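PDB 3W20: prolyl 4-hydroxylase alpha subunit Fe(2+) 2OG dioxygenase domain-containing protein from Burkholderia ambifaria, which probably acts as a 2-oxoglutarate-dependent dioxygenase that oxidises N-substituted L-amino acids, here with zinc in its metal site. Local coordinates for residues Ala153-Tyr161 with Gln241-Glu249. Numbering follows the deposited sequence.
Sequences APHCDDVSY and QSKNLHAIE. With ZN (zinc ion), chain C.
His155, Asp157 and His246 hold one zinc ion between them, the HxD...H facial triad of a double-stranded beta-helix dioxygenase; iron(II) probably occupies this site in the working enzyme. His155 NE2 binds zinc at 2.3 Å and Asp157 lends a single oxygen, OD2, at 1.9 Å. The third ligand, His246 NE2, sits 2.1 Å from zinc, and Asp157 OD2 lies at the edge of that ring, in its plane. In both histidines chi1 (70° and 53°) sets CG between the backbone N and carbonyl carbon, a rotamer that swings the two rings over to the same zinc, which each meets through NE2. Their planes meet at 57°. A second-shell bond fixes the rotation of the His246 ring: ND1 donates to Asn244 O at 2.8 Å, within the ring plane and almost straight. Reciprocal backbone bonds join the two zinc-binding histidines as an antiparallel hydrogen-bonded pair. Further along, Ser242 clamps Asp157, its O accepting from Asp157 N while its OG donates to Asp157 O. Lys243, bent at chi3 and chi4, curls its ammonium back to Asp158, whose OD2 is also hydrogen-bonded to Ser173 OG. This salt bridge, Lys243 NZ to Asp158 OD2 at 2.8 Å, uses the carboxylate's anti lone pair.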
loop_
_atom_site.group_PDB
_atom_site.type_symbol
_atom_site.label_atom_id
_atom_site.label_comp_id
_atom_site.label_asym_id
_atom_site.label_seq_id
_atom_site.Cartn_x
_atom_site.Cartn_y
_atom_site.Cartn_z
ATOM N N ALA A 153 -26.913 1.083 8.603
ATOM C CA ALA A 153 -26.175 -0.108 9.003
ATOM C C ALA A 153 -26.329 -1.274 7.994
ATOM O O ALA A 153 -25.387 -2.100 7.906
ATOM C CB ALA A 153 -26.569 -0.574 10.414
ATOM N N PRO A 154 -27.494 -1.377 7.270
ATOM C CA PRO A 154 -27.589 -2.475 6.294
ATOM C C PRO A 154 -26.641 -2.194 5.148
ATOM O O PRO A 154 -26.574 -1.080 4.678
ATOM C CB PRO A 154 -29.047 -2.403 5.794
ATOM C CG PRO A 154 -29.773 -1.584 6.808
ATOM C CD PRO A 154 -28.730 -0.571 7.231
ATOM N N HIS A 155 -25.872 -3.193 4.747
ATOM C CA HIS A 155 -24.892 -2.989 3.707
ATOM C C HIS A 155 -24.707 -4.349 3.060
ATOM O O HIS A 155 -25.322 -5.354 3.474
ATOM C CB HIS A 155 -23.568 -2.515 4.295
ATOM C CG HIS A 155 -22.889 -3.571 5.058
ATOM N ND1 HIS A 155 -23.382 -4.047 6.198
ATOM C CD2 HIS A 155 -21.780 -4.347 4.747
ATOM C CE1 HIS A 155 -22.602 -5.036 6.646
ATOM N NE2 HIS A 155 -21.651 -5.251 5.723
ATOM N N CYS A 156 -23.874 -4.387 2.018
ATOM C CA CYS A 156 -23.431 -5.642 1.446
ATOM C C CYS A 156 -21.947 -5.478 1.194
ATOM O O CYS A 156 -21.407 -4.321 1.237
ATOM C CB CYS A 156 -24.220 -6.045 0.195
ATOM S SG CYS A 156 -23.983 -4.897 -1.157
ATOM N N ASP A 157 -21.277 -6.593 1.089
ATOM C CA ASP A 157 -19.870 -6.592 0.860
ATOM C C ASP A 157 -19.554 -7.214 -0.495
ATOM O O ASP A 157 -19.938 -8.358 -0.789
ATOM C CB ASP A 157 -19.116 -7.334 1.954
ATOM C CG ASP A 157 -19.578 -6.981 3.417
ATOM O OD1 ASP A 157 -19.094 -6.023 3.990
ATOM O OD2 ASP A 157 -20.295 -7.772 4.048
ATOM N N ASP A 158 -18.880 -6.439 -1.336
ATOM C CA ASP A 158 -18.510 -6.900 -2.657
ATOM C C ASP A 158 -17.212 -6.136 -2.970
ATOM O O ASP A 158 -17.171 -4.867 -2.859
ATOM C CB ASP A 158 -19.618 -6.492 -3.674
ATOM C CG ASP A 158 -19.272 -6.875 -5.111
ATOM O OD1 ASP A 158 -18.107 -6.723 -5.542
ATOM O OD2 ASP A 158 -20.184 -7.328 -5.860
ATOM N N VAL A 159 -16.162 -6.914 -3.292
ATOM C CA VAL A 159 -14.796 -6.429 -3.433
ATOM C C VAL A 159 -14.733 -5.305 -4.515
ATOM O O VAL A 159 -13.850 -4.429 -4.451
ATOM C CB VAL A 159 -13.829 -7.609 -3.738
ATOM C CG1 VAL A 159 -13.952 -8.081 -5.167
ATOM C CG2 VAL A 159 -12.392 -7.167 -3.497
ATOM N N SER A 160 -15.663 -5.350 -5.449
ATOM C CA SER A 160 -15.751 -4.310 -6.475
ATOM C C SER A 160 -16.435 -3.019 -6.173
ATOM O O SER A 160 -16.324 -2.044 -6.995
ATOM C CB SER A 160 -16.300 -4.902 -7.778
ATOM O OG SER A 160 -17.689 -5.122 -7.713
ATOM N N TYR A 161 -17.076 -2.944 -5.021
ATOM C CA TYR A 161 -17.901 -1.797 -4.705
ATOM C C TYR A 161 -17.155 -0.585 -4.092
ATOM O O TYR A 161 -17.507 -0.097 -3.059
ATOM C CB TYR A 161 -19.078 -2.207 -3.832
ATOM C CG TYR A 161 -20.158 -2.988 -4.528
ATOM C CD1 TYR A 161 -20.001 -3.457 -5.832
ATOM C CD2 TYR A 161 -21.349 -3.208 -3.914
ATOM C CE1 TYR A 161 -20.979 -4.178 -6.455
ATOM C CE2 TYR A 161 -22.356 -3.910 -4.521
ATOM C CZ TYR A 161 -22.183 -4.390 -5.795
ATOM O OH TYR A 161 -23.204 -5.072 -6.338
ATOM N N GLN A 241 -23.530 -15.534 1.873
ATOM C CA GLN A 241 -23.242 -14.814 0.604
ATOM C C GLN A 241 -23.276 -13.321 0.878
ATOM O O GLN A 241 -24.364 -12.693 1.133
ATOM C CB GLN A 241 -24.199 -15.236 -0.533
ATOM C CG GLN A 241 -24.022 -16.678 -0.880
ATOM C CD GLN A 241 -24.655 -16.995 -2.255
ATOM O OE1 GLN A 241 -24.484 -16.213 -3.199
ATOM N NE2 GLN A 241 -25.362 -18.086 -2.373
ATOM N N SER A 242 -22.103 -12.646 0.801
ATOM C CA SER A 242 -22.047 -11.308 1.369
ATOM C C SER A 242 -22.628 -10.214 0.443
ATOM O O SER A 242 -22.808 -9.072 0.868
ATOM C CB SER A 242 -20.625 -10.975 1.831
ATOM O OG SER A 242 -19.768 -10.758 0.703
ATOM N N LYS A 243 -22.960 -10.585 -0.822
ATOM C CA LYS A 243 -23.636 -9.601 -1.690
ATOM C C LYS A 243 -25.113 -9.300 -1.277
ATOM O O LYS A 243 -25.673 -8.275 -1.747
ATOM C CB LYS A 243 -23.527 -10.090 -3.148
ATOM C CG LYS A 243 -22.116 -9.714 -3.635
ATOM C CD LYS A 243 -21.985 -10.096 -5.103
ATOM C CE LYS A 243 -22.979 -9.462 -6.092
ATOM N NZ LYS A 243 -22.957 -7.935 -6.031
ATOM N N ASN A 244 -25.718 -10.243 -0.530
ATOM C CA ASN A 244 -27.096 -10.025 0.012
ATOM C C ASN A 244 -26.995 -8.945 1.054
ATOM O O ASN A 244 -26.079 -8.969 1.893
ATOM C CB ASN A 244 -27.593 -11.307 0.637
ATOM C CG ASN A 244 -27.671 -12.439 -0.365
ATOM O OD1 ASN A 244 -28.165 -12.286 -1.410
ATOM N ND2 ASN A 244 -27.304 -13.593 0.047
ATOM N N LEU A 245 -27.921 -7.997 0.971
ATOM C CA LEU A 245 -28.019 -6.984 2.024
ATOM C C LEU A 245 -28.119 -7.644 3.437
ATOM O O LEU A 245 -28.795 -8.662 3.636
ATOM C CB LEU A 245 -29.237 -6.111 1.688
ATOM C CG LEU A 245 -29.117 -4.822 2.454
ATOM C CD1 LEU A 245 -28.213 -3.869 1.699
ATOM C CD2 LEU A 245 -30.537 -4.298 2.645
ATOM N N HIS A 246 -27.394 -7.083 4.406
ATOM C CA HIS A 246 -27.529 -7.600 5.780
ATOM C C HIS A 246 -27.153 -6.593 6.824
ATOM O O HIS A 246 -26.467 -5.638 6.507
ATOM C CB HIS A 246 -26.598 -8.838 5.956
ATOM C CG HIS A 246 -25.148 -8.610 5.577
ATOM N ND1 HIS A 246 -24.701 -8.630 4.285
ATOM C CD2 HIS A 246 -24.049 -8.436 6.385
ATOM C CE1 HIS A 246 -23.340 -8.429 4.287
ATOM N NE2 HIS A 246 -22.940 -8.348 5.593
ATOM N N ALA A 247 -27.447 -6.867 8.102
ATOM C CA ALA A 247 -27.201 -5.826 9.118
ATOM C C ALA A 247 -27.066 -6.538 10.413
ATOM O O ALA A 247 -27.685 -7.582 10.572
ATOM C CB ALA A 247 -28.429 -4.893 9.145
ATOM N N ILE A 248 -26.252 -6.021 11.328
ATOM C CA ILE A 248 -26.090 -6.632 12.678
ATOM C C ILE A 248 -27.056 -5.809 13.617
ATOM O O ILE A 248 -27.064 -4.573 13.562
ATOM C CB ILE A 248 -24.612 -6.522 13.204
ATOM C CG1 ILE A 248 -23.631 -7.302 12.323
ATOM C CG2 ILE A 248 -24.515 -7.119 14.605
ATOM C CD1 ILE A 248 -24.102 -8.742 12.110
ATOM N N GLU A 249 -27.846 -6.498 14.442
ATOM C CA GLU A 249 -28.812 -5.824 15.282
ATOM C C GLU A 249 -28.075 -4.980 16.338
ATOM O O GLU A 249 -27.001 -5.368 16.774
ATOM C CB GLU A 249 -29.660 -6.816 16.063
ATOM C CG GLU A 249 -30.474 -7.843 15.343
ATOM C CD GLU A 249 -31.142 -8.678 16.410
ATOM O OE1 GLU A 249 -30.679 -9.821 16.625
ATOM O OE2 GLU A 249 -32.042 -8.137 17.123
HETATM ZN ZN ZN C . -21.006 -7.460 5.814
#